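Local coordinates for protein threonine--tRNA ligase catalytic subunit (Aeropyrum pernix, PDB 3A32) that probably joins threonine to tRNA(Thr) in two steps, activating the amino acid with ATP as Thr-AMP before transfer, and lacks the domain for clearing mischarged seryl-tRNA, at residues A[115-119]-A[132-138]; A[366-372]-A[439-443]; A[398-402]-A[413-418]. All blocks are in the same frame, centred on the assembly; numbering follows the deposited sequence.

Contact 1: A[115-119]-A[132-138]; sequences HILLF and LPFKVFE
The His-115 ring has Glu-138 at its edge, near the ring plane, and Val-136 CG2 over one face. The Phe-134 ring takes Phe-119 on one face: CD1 of Phe-119 stands 3.7 Å from CD2 of Phe-134, offset toward the rim, in an edge-to-face pair with centroids 5.1 Å apart and planes at 62°. CB of Phe-119 adds a second touch, 3.7 Å from CE2 of Phe-134. Phe-119 CE1 meets Leu-132 CD2 at 4.2 Å. Helix 112-126 packs against strand 134-143, which with strand 159-170 forms the antiparallel motif 2 pair of a class II synthetase core. The polar end of the contact is one bond, His-115 NE2 to Glu-138 OE1, 2.7 Å long and fairly straight at 160°. It uses the anti lone pair of OE1, and imidazole and carboxylate lie nearly coplanar. Glu-138 gets there on an extended chain, CG anti to the backbone N (chi1 175°), while its CB comes within 3.4 Å of His-115 NE2. Thr-73 OG1 also bonds OE1, so that oxygen has two partners. At the other ring nitrogen, His-115 ND1 is hydrogen-bonded to His-166, a zinc ligand together with Cys-112 and His-310, making His-115 a second-shell residue of the metal site.

Contact 2: A[366-372]-A[439-443]; sequences GLLDKGF and VENLA
Lys-370 NZ reaches across to Glu-440 and makes a salt bridge with OE2, 2.9 Å away, meeting that oxygen on its syn side but 30° out of the carboxylate plane. The lysine runs out extended and then bends at its last torsion (chi4 -81°), which turns NZ toward Glu-440 OE2. On the way its aliphatic part lies over helix 435-457: CD sits tightly, 3.5 Å from Ala-443 CB, and CE is 3.7 Å from Val-439 CG1. An alanine in place of Lys-370 would probably leave Ala-443 and Val-439 without this cover and the Glu-440 carboxylate without its charged mate. Deeper in, Val-439 CG1 is 3.7 Å from Gly-366 C; any CB on that glycine would collide with Val-439 CG2. Leu-367 CD2 touches Leu-442 CB at 4.1 Å, and the edge of the Phe-372 ring meets Ala-443, CE2 to CB 4.0 Å. Gly-371, at positive phi, closes helix 353-369 with a Schellman motif. The end of that helix and the turn after it thus pack on helix 435-457 of the anticodon-binding domain through glycine, alanine, valine and leucine, with the ion pair at the outer border, where Glu-440 is exposed and solvent probably weakens its pull.

Contact 3: A[398-402]-A[413-418]; sequences AVNVF and LDVRVF
Strands 399-403 and 412-419 are antiparallel neighbours in the mixed sheet of the anticodon-binding domain, joined by a connection that carries helix 405-410, and here Val-399 pairs with Val-417, Asn-400 with Arg-416, Val-401 with Val-415 and Phe-402 with Asp-414. Asn-400 and Arg-416 form a hydrogen-bonded pair, with Asn-400 N to Arg-416 O and Arg-416 N to Asn-400 O both 2.9 Å. Phe-402 N to Asp-414 O is also 2.9 Å, while the two valine pairs are the non-hydrogen-bonded ones. Beyond Val-417 the pairing slackens into a weak bond from Phe-418 N to Ala-398 O. The valines share one face of the sheet. Val-399 and Val-417 lie side by side pointing the same way, and Val-399 also reaches diagonally to Val-415, CG1 to CG1 3.5 Å. Leu-442 and Leu-449 of helix 435-457 cover this apolar face. The other face carries charge and an aromatic ring. Arg-416 grips Asp-414 two residues back on its own strand with two nitrogens, NE to OD1 at 2.8 Å, within the guanidinium plane, and NH2 to OD2 at 2.7 Å. Held side-on by two hydrogen bonds of a salt bridge, one to each carboxylate oxygen, the guanidinium has its rotation set. Phe-402 then stands against it, CE2 over the guanidinium face with the two planes 62° apart, and Arg-416 CD is 3.7 Å from CE2. The ring is put there by its CG lying anti to the carbonyl carbon (chi1 -71°). An antiparallel pair toward one side of a mixed sheet, with helix 435-457 packed on its valine face, is part of the alpha/beta anticodon-binding fold shared by class IIa synthetases such as those for threonine, proline, histidine and glycine.

Contact 1 belongs to the catalytic core, about 39 and 44 Å centre to centre from contacts 2 and 3, which share the anticodon-binding domain with centres about 14 Å apart. Those two meet through helix 435-457: Leu-442, which packs on Leu-367 in contact 2, also lies on Val-401, Leu-413 and Val-415 of contact 3. All three are mainly buried, but their charges sit differently. In contact 1 a His-carboxylate bond lies buried next to the zinc site; in contact 2 the ion pair lies toward solvent; in contact 3 it stays within one strand, while backbone bonds do the joining across the sheet.

Contact 1: A[115-119]-A[132-138]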
loop_
_atom_site.group_PDB
_atom_site.type_symbol
_atom_site.label_atom_id
_atom_site.label_comp_id
_atom_site.label_asym_id
_atom_site.label_seq_id
_atom_site.Cartn_x
_atom_site.Cartn_y
_atom_site.Cartn_z
ATOM N N HIS A 115 4.530 -11.277 12.872
ATOM C CA HIS A 115 3.318 -10.810 13.610
ATOM C C HIS A 115 3.376 -11.198 15.070
ATOM O O HIS A 115 2.923 -10.435 15.896
ATOM C CB HIS A 115 2.030 -11.356 12.971
ATOM C CG HIS A 115 1.742 -10.751 11.625
ATOM N ND1 HIS A 115 0.555 -10.944 10.950
ATOM C CD2 HIS A 115 2.486 -9.922 10.851
ATOM C CE1 HIS A 115 0.579 -10.253 9.827
ATOM N NE2 HIS A 115 1.735 -9.627 9.743
ATOM N N ILE A 116 3.945 -12.384 15.368
ATOM C CA ILE A 116 4.186 -12.817 16.760
ATOM C C ILE A 116 5.265 -12.014 17.473
ATOM O O ILE A 116 5.101 -11.704 18.631
ATOM C CB ILE A 116 4.502 -14.315 16.885
ATOM C CG1 ILE A 116 3.307 -15.124 16.417
ATOM C CG2 ILE A 116 4.875 -14.691 18.368
ATOM C CD1 ILE A 116 3.755 -16.488 15.989
ATOM N N LEU A 117 6.357 -11.677 16.792
ATOM C CA LEU A 117 7.335 -10.781 17.379
ATOM C C LEU A 117 6.705 -9.421 17.760
ATOM O O LEU A 117 7.049 -8.825 18.803
ATOM C CB LEU A 117 8.560 -10.597 16.452
ATOM C CG LEU A 117 9.586 -11.748 16.245
ATOM C CD1 LEU A 117 10.704 -11.294 15.301
ATOM C CD2 LEU A 117 10.233 -12.282 17.574
ATOM N N LEU A 118 5.805 -8.915 16.918
ATOM C CA LEU A 118 5.124 -7.639 17.185
ATOM C C LEU A 118 4.212 -7.746 18.393
ATOM O O LEU A 118 4.129 -6.839 19.168
ATOM C CB LEU A 118 4.279 -7.160 15.967
ATOM C CG LEU A 118 5.062 -6.716 14.701
ATOM C CD1 LEU A 118 4.174 -6.159 13.593
ATOM C CD2 LEU A 118 6.136 -5.709 15.070
ATOM N N PHE A 119 3.464 -8.826 18.498
ATOM C CA PHE A 119 2.796 -9.158 19.756
ATOM C C PHE A 119 3.787 -9.172 20.953
ATOM O O PHE A 119 3.563 -8.513 21.955
ATOM C CB PHE A 119 2.094 -10.507 19.659
ATOM C CG PHE A 119 1.516 -10.993 20.986
ATOM C CD1 PHE A 119 0.359 -10.414 21.510
ATOM C CD2 PHE A 119 2.116 -12.052 21.686
ATOM C CE1 PHE A 119 -0.202 -10.870 22.741
ATOM C CE2 PHE A 119 1.575 -12.514 22.921
ATOM C CZ PHE A 119 0.402 -11.909 23.443
ATOM N N LEU A 132 -6.855 -8.238 24.792
ATOM C CA LEU A 132 -7.106 -9.464 24.060
ATOM C C LEU A 132 -8.610 -9.522 23.781
ATOM O O LEU A 132 -9.406 -9.087 24.609
ATOM C CB LEU A 132 -6.666 -10.676 24.888
ATOM C CG LEU A 132 -5.201 -10.769 25.300
ATOM C CD1 LEU A 132 -4.920 -12.017 26.153
ATOM C CD2 LEU A 132 -4.215 -10.690 24.050
ATOM N N PRO A 133 -9.016 -10.091 22.639
ATOM C CA PRO A 133 -8.115 -10.670 21.615
ATOM C C PRO A 133 -7.178 -9.625 20.937
ATOM O O PRO A 133 -7.529 -8.435 20.782
ATOM C CB PRO A 133 -9.070 -11.332 20.596
ATOM C CG PRO A 133 -10.457 -10.888 20.961
ATOM C CD PRO A 133 -10.451 -10.256 22.327
ATOM N N PHE A 134 -5.992 -10.084 20.561
ATOM C CA PHE A 134 -5.030 -9.253 19.841
ATOM C C PHE A 134 -5.113 -9.691 18.394
ATOM O O PHE A 134 -4.908 -10.876 18.083
ATOM C CB PHE A 134 -3.651 -9.478 20.422
ATOM C CG PHE A 134 -2.537 -8.880 19.633
ATOM C CD1 PHE A 134 -2.094 -7.604 19.904
ATOM C CD2 PHE A 134 -1.874 -9.635 18.660
ATOM C CE1 PHE A 134 -1.030 -7.047 19.170
ATOM C CE2 PHE A 134 -0.819 -9.097 17.937
ATOM C CZ PHE A 134 -0.382 -7.815 18.195
ATOM N N LYS A 135 -5.448 -8.737 17.518
ATOM C CA LYS A 135 -5.691 -9.011 16.111
ATOM C C LYS A 135 -4.820 -8.118 15.314
ATOM O O LYS A 135 -4.844 -6.899 15.512
ATOM C CB LYS A 135 -7.167 -8.767 15.753
ATOM C CG LYS A 135 -8.147 -9.425 16.750
ATOM C CD LYS A 135 -9.603 -9.426 16.307
ATOM C CE LYS A 135 -9.992 -8.161 15.516
ATOM N NZ LYS A 135 -11.489 -7.937 15.527
ATOM N N VAL A 136 -4.029 -8.728 14.419
ATOM C CA VAL A 136 -3.058 -8.018 13.581
ATOM C C VAL A 136 -3.276 -8.425 12.083
ATOM O O VAL A 136 -3.292 -9.631 11.772
ATOM C CB VAL A 136 -1.611 -8.277 14.095
ATOM C CG1 VAL A 136 -1.234 -9.800 14.097
ATOM C CG2 VAL A 136 -0.612 -7.502 13.348
ATOM N N PHE A 137 -3.431 -7.428 11.202
ATOM C CA PHE A 137 -3.682 -7.628 9.772
ATOM C C PHE A 137 -2.502 -7.119 8.923
ATOM O O PHE A 137 -1.952 -6.066 9.217
ATOM C CB PHE A 137 -4.933 -6.859 9.292
ATOM C CG PHE A 137 -5.103 -6.895 7.793
ATOM C CD1 PHE A 137 -5.571 -8.049 7.161
ATOM C CD2 PHE A 137 -4.750 -5.801 7.003
ATOM C CE1 PHE A 137 -5.697 -8.111 5.809
ATOM C CE2 PHE A 137 -4.899 -5.858 5.623
ATOM C CZ PHE A 137 -5.362 -7.004 5.022
ATOM N N GLU A 138 -2.162 -7.825 7.851
ATOM C CA GLU A 138 -1.124 -7.338 6.916
ATOM C C GLU A 138 -1.464 -7.734 5.491
ATOM O O GLU A 138 -1.822 -8.887 5.269
ATOM C CB GLU A 138 0.292 -7.844 7.264
ATOM C CG GLU A 138 1.325 -7.430 6.240
ATOM C CD GLU A 138 2.771 -7.672 6.664
ATOM O OE1 GLU A 138 3.034 -8.277 7.747
ATOM O OE2 GLU A 138 3.665 -7.273 5.887
#

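Contact 2: A[366-372]-A[439-443]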
loop_
_atom_site.group_PDB
_atom_site.type_symbol
_atom_site.label_atom_id
_atom_site.label_comp_id
_atom_site.label_asym_id
_atom_site.label_seq_id
_atom_site.Cartn_x
_atom_site.Cartn_y
_atom_site.Cartn_z
ATOM N N GLY A 366 -12.877 16.554 -16.208
ATOM C CA GLY A 366 -13.572 16.748 -14.946
ATOM C C GLY A 366 -13.573 15.462 -14.107
ATOM O O GLY A 366 -13.378 15.500 -12.875
ATOM N N LEU A 367 -13.846 14.332 -14.755
ATOM C CA LEU A 367 -13.754 12.975 -14.058
ATOM C C LEU A 367 -12.345 12.655 -13.540
ATOM O O LEU A 367 -12.196 12.136 -12.435
ATOM C CB LEU A 367 -14.216 11.870 -14.999
ATOM C CG LEU A 367 -15.724 12.016 -15.285
ATOM C CD1 LEU A 367 -16.059 11.083 -16.423
ATOM C CD2 LEU A 367 -16.552 11.723 -14.053
ATOM N N LEU A 368 -11.316 12.974 -14.333
ATOM C CA LEU A 368 -9.926 12.858 -13.878
ATOM C C LEU A 368 -9.677 13.701 -12.657
ATOM O O LEU A 368 -9.096 13.230 -11.733
ATOM C CB LEU A 368 -8.922 13.213 -14.981
ATOM C CG LEU A 368 -8.746 12.172 -16.101
ATOM C CD1 LEU A 368 -8.238 12.808 -17.396
ATOM C CD2 LEU A 368 -7.788 11.082 -15.634
ATOM N N ASP A 369 -10.163 14.938 -12.634
ATOM C CA ASP A 369 -9.996 15.814 -11.466
ATOM C C ASP A 369 -10.725 15.303 -10.209
ATOM O O ASP A 369 -10.292 15.594 -9.087
ATOM C CB ASP A 369 -10.467 17.241 -11.771
ATOM C CG ASP A 369 -9.567 17.965 -12.764
ATOM O OD1 ASP A 369 -8.447 17.479 -13.118
ATOM O OD2 ASP A 369 -9.976 19.065 -13.195
ATOM N N LYS A 370 -11.833 14.569 -10.380
ATOM C CA LYS A 370 -12.464 13.881 -9.221
ATOM C C LYS A 370 -11.714 12.623 -8.735
ATOM O O LYS A 370 -12.063 12.021 -7.714
ATOM C CB LYS A 370 -13.940 13.617 -9.501
ATOM C CG LYS A 370 -14.757 14.937 -9.552
ATOM C CD LYS A 370 -16.196 14.705 -9.263
ATOM C CE LYS A 370 -16.997 15.961 -9.444
ATOM N NZ LYS A 370 -16.867 16.797 -8.235
ATOM N N GLY A 371 -10.669 12.230 -9.488
ATOM C CA GLY A 371 -9.826 11.123 -9.069
ATOM C C GLY A 371 -10.158 9.788 -9.738
ATOM O O GLY A 371 -9.719 8.737 -9.261
ATOM N N PHE A 372 -10.918 9.826 -10.840
ATOM C CA PHE A 372 -11.372 8.615 -11.529
ATOM C C PHE A 372 -10.391 8.161 -12.577
ATOM O O PHE A 372 -9.556 8.971 -13.072
ATOM C CB PHE A 372 -12.737 8.831 -12.207
ATOM C CG PHE A 372 -13.874 9.054 -11.233
ATOM C CD1 PHE A 372 -14.273 8.025 -10.368
ATOM C CD2 PHE A 372 -14.554 10.262 -11.209
ATOM C CE1 PHE A 372 -15.329 8.189 -9.485
ATOM C CE2 PHE A 372 -15.613 10.461 -10.315
ATOM C CZ PHE A 372 -15.975 9.410 -9.434
ATOM N N VAL A 439 -20.399 16.223 -15.228
ATOM C CA VAL A 439 -19.360 15.599 -14.384
ATOM C C VAL A 439 -19.934 15.298 -12.992
ATOM O O VAL A 439 -19.706 14.217 -12.437
ATOM C CB VAL A 439 -18.048 16.456 -14.309
ATOM C CG1 VAL A 439 -17.082 15.974 -13.155
ATOM C CG2 VAL A 439 -17.348 16.492 -15.687
ATOM N N GLU A 440 -20.724 16.217 -12.451
ATOM C CA GLU A 440 -21.260 16.030 -11.112
ATOM C C GLU A 440 -22.165 14.830 -11.081
ATOM O O GLU A 440 -22.042 13.981 -10.199
ATOM C CB GLU A 440 -21.994 17.284 -10.610
ATOM C CG GLU A 440 -21.084 18.484 -10.419
ATOM C CD GLU A 440 -19.998 18.254 -9.318
ATOM O OE1 GLU A 440 -20.377 17.927 -8.162
ATOM O OE2 GLU A 440 -18.785 18.443 -9.614
ATOM N N ASN A 441 -23.031 14.750 -12.082
ATOM C CA ASN A 441 -24.004 13.682 -12.232
ATOM C C ASN A 441 -23.365 12.310 -12.500
ATOM O O ASN A 441 -23.874 11.294 -12.009
ATOM C CB ASN A 441 -24.985 14.033 -13.379
ATOM C CG ASN A 441 -25.895 15.206 -13.027
ATOM O OD1 ASN A 441 -25.944 15.627 -11.875
ATOM N ND2 ASN A 441 -26.626 15.727 -14.015
ATOM N N LEU A 442 -22.294 12.276 -13.298
ATOM C CA LEU A 442 -21.549 11.045 -13.509
ATOM C C LEU A 442 -20.847 10.653 -12.221
ATOM O O LEU A 442 -20.828 9.452 -11.851
ATOM C CB LEU A 442 -20.546 11.175 -14.664
ATOM C CG LEU A 442 -21.227 11.276 -16.038
ATOM C CD1 LEU A 442 -20.311 11.734 -17.076
ATOM C CD2 LEU A 442 -21.826 9.935 -16.466
ATOM N N ALA A 443 -20.295 11.643 -11.508
ATOM C CA ALA A 443 -19.666 11.344 -10.207
ATOM C C ALA A 443 -20.674 10.800 -9.204
ATOM O O ALA A 443 -20.335 9.895 -8.419
ATOM C CB ALA A 443 -18.906 12.545 -9.644
#

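Contact 3: A[398-402]-A[413-418]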
loop_
_atom_site.group_PDB
_atom_site.type_symbol
_atom_site.label_atom_id
_atom_site.label_comp_id
_atom_site.label_asym_id
_atom_site.label_seq_id
_atom_site.Cartn_x
_atom_site.Cartn_y
_atom_site.Cartn_z
ATOM N N ALA A 398 -15.633 -0.028 -16.656
ATOM C CA ALA A 398 -16.764 -0.156 -15.726
ATOM C C ALA A 398 -18.009 0.568 -16.270
ATOM O O ALA A 398 -19.092 0.005 -16.277
ATOM C CB ALA A 398 -16.387 0.358 -14.291
ATOM N N VAL A 399 -17.848 1.796 -16.764
ATOM C CA VAL A 399 -18.983 2.606 -17.257
ATOM C C VAL A 399 -18.616 3.160 -18.631
ATOM O O VAL A 399 -17.545 3.718 -18.749
ATOM C CB VAL A 399 -19.309 3.779 -16.257
ATOM C CG1 VAL A 399 -20.513 4.634 -16.734
ATOM C CG2 VAL A 399 -19.611 3.245 -14.790
ATOM N N ASN A 400 -19.466 2.979 -19.657
ATOM C CA ASN A 400 -19.325 3.655 -20.975
ATOM C C ASN A 400 -20.202 4.891 -21.059
ATOM O O ASN A 400 -21.385 4.802 -20.752
ATOM C CB ASN A 400 -19.615 2.731 -22.209
ATOM C CG ASN A 400 -18.675 1.527 -22.287
ATOM O OD1 ASN A 400 -17.546 1.549 -21.750
ATOM N ND2 ASN A 400 -19.152 0.440 -22.941
ATOM N N VAL A 401 -19.622 6.027 -21.445
ATOM C CA VAL A 401 -20.392 7.289 -21.613
ATOM C C VAL A 401 -20.338 7.646 -23.090
ATOM O O VAL A 401 -19.268 7.880 -23.632
ATOM C CB VAL A 401 -19.854 8.460 -20.710
ATOM C CG1 VAL A 401 -20.669 9.759 -20.908
ATOM C CG2 VAL A 401 -19.850 8.035 -19.206
ATOM N N PHE A 402 -21.476 7.577 -23.754
ATOM C CA PHE A 402 -21.534 7.819 -25.196
ATOM C C PHE A 402 -21.941 9.238 -25.452
ATOM O O PHE A 402 -22.995 9.684 -24.973
ATOM C CB PHE A 402 -22.506 6.862 -25.902
ATOM C CG PHE A 402 -21.996 5.428 -25.965
ATOM C CD1 PHE A 402 -21.075 5.042 -26.938
ATOM C CD2 PHE A 402 -22.429 4.481 -25.033
ATOM C CE1 PHE A 402 -20.598 3.734 -26.994
ATOM C CE2 PHE A 402 -21.953 3.171 -25.077
ATOM C CZ PHE A 402 -21.047 2.779 -26.063
ATOM N N LEU A 413 -27.061 12.329 -21.405
ATOM C CA LEU A 413 -25.965 11.411 -21.741
ATOM C C LEU A 413 -26.497 9.992 -21.834
ATOM O O LEU A 413 -27.439 9.668 -21.153
ATOM C CB LEU A 413 -24.869 11.471 -20.687
ATOM C CG LEU A 413 -24.171 12.827 -20.505
ATOM C CD1 LEU A 413 -23.346 12.786 -19.236
ATOM C CD2 LEU A 413 -23.312 13.223 -21.744
ATOM N N ASP A 414 -25.898 9.172 -22.672
ATOM C CA ASP A 414 -26.199 7.739 -22.763
ATOM C C ASP A 414 -25.088 6.990 -22.001
ATOM O O ASP A 414 -23.937 6.889 -22.475
ATOM C CB ASP A 414 -26.264 7.313 -24.230
ATOM C CG ASP A 414 -26.362 5.823 -24.425
ATOM O OD1 ASP A 414 -26.287 5.048 -23.472
ATOM O OD2 ASP A 414 -26.520 5.397 -25.589
ATOM N N VAL A 415 -25.445 6.492 -20.812
ATOM C CA VAL A 415 -24.476 6.004 -19.855
ATOM C C VAL A 415 -24.805 4.557 -19.525
ATOM O O VAL A 415 -25.915 4.259 -19.088
ATOM C CB VAL A 415 -24.477 6.858 -18.560
ATOM C CG1 VAL A 415 -23.545 6.293 -17.499
ATOM C CG2 VAL A 415 -24.094 8.263 -18.855
ATOM N N ARG A 416 -23.827 3.677 -19.731
ATOM C CA ARG A 416 -24.002 2.240 -19.658
ATOM C C ARG A 416 -23.057 1.635 -18.630
ATOM O O ARG A 416 -21.853 1.468 -18.844
ATOM C CB ARG A 416 -23.811 1.605 -21.046
ATOM C CG ARG A 416 -24.502 2.458 -22.100
ATOM C CD ARG A 416 -24.862 1.677 -23.286
ATOM N NE ARG A 416 -25.652 2.463 -24.221
ATOM C CZ ARG A 416 -26.037 2.012 -25.407
ATOM N NH1 ARG A 416 -25.704 0.778 -25.802
ATOM N NH2 ARG A 416 -26.785 2.781 -26.179
ATOM N N VAL A 417 -23.648 1.316 -17.497
ATOM C CA VAL A 417 -22.988 0.677 -16.375
ATOM C C VAL A 417 -23.050 -0.840 -16.615
ATOM O O VAL A 417 -23.994 -1.358 -17.195
ATOM C CB VAL A 417 -23.718 1.142 -15.067
ATOM C CG1 VAL A 417 -23.163 0.426 -13.830
ATOM C CG2 VAL A 417 -23.603 2.686 -14.879
ATOM N N PHE A 418 -22.027 -1.571 -16.258
ATOM C CA PHE A 418 -22.059 -2.996 -16.499
ATOM C C PHE A 418 -22.578 -3.634 -15.232
ATOM O O PHE A 418 -22.037 -3.412 -14.140
ATOM C CB PHE A 418 -20.680 -3.566 -16.855
ATOM C CG PHE A 418 -20.754 -4.992 -17.212
ATOM C CD1 PHE A 418 -21.073 -5.386 -18.558
ATOM C CD2 PHE A 418 -20.645 -5.976 -16.201
ATOM C CE1 PHE A 418 -21.237 -6.753 -18.900
ATOM C CE2 PHE A 418 -20.818 -7.353 -16.518
ATOM C CZ PHE A 418 -21.091 -7.752 -17.873
#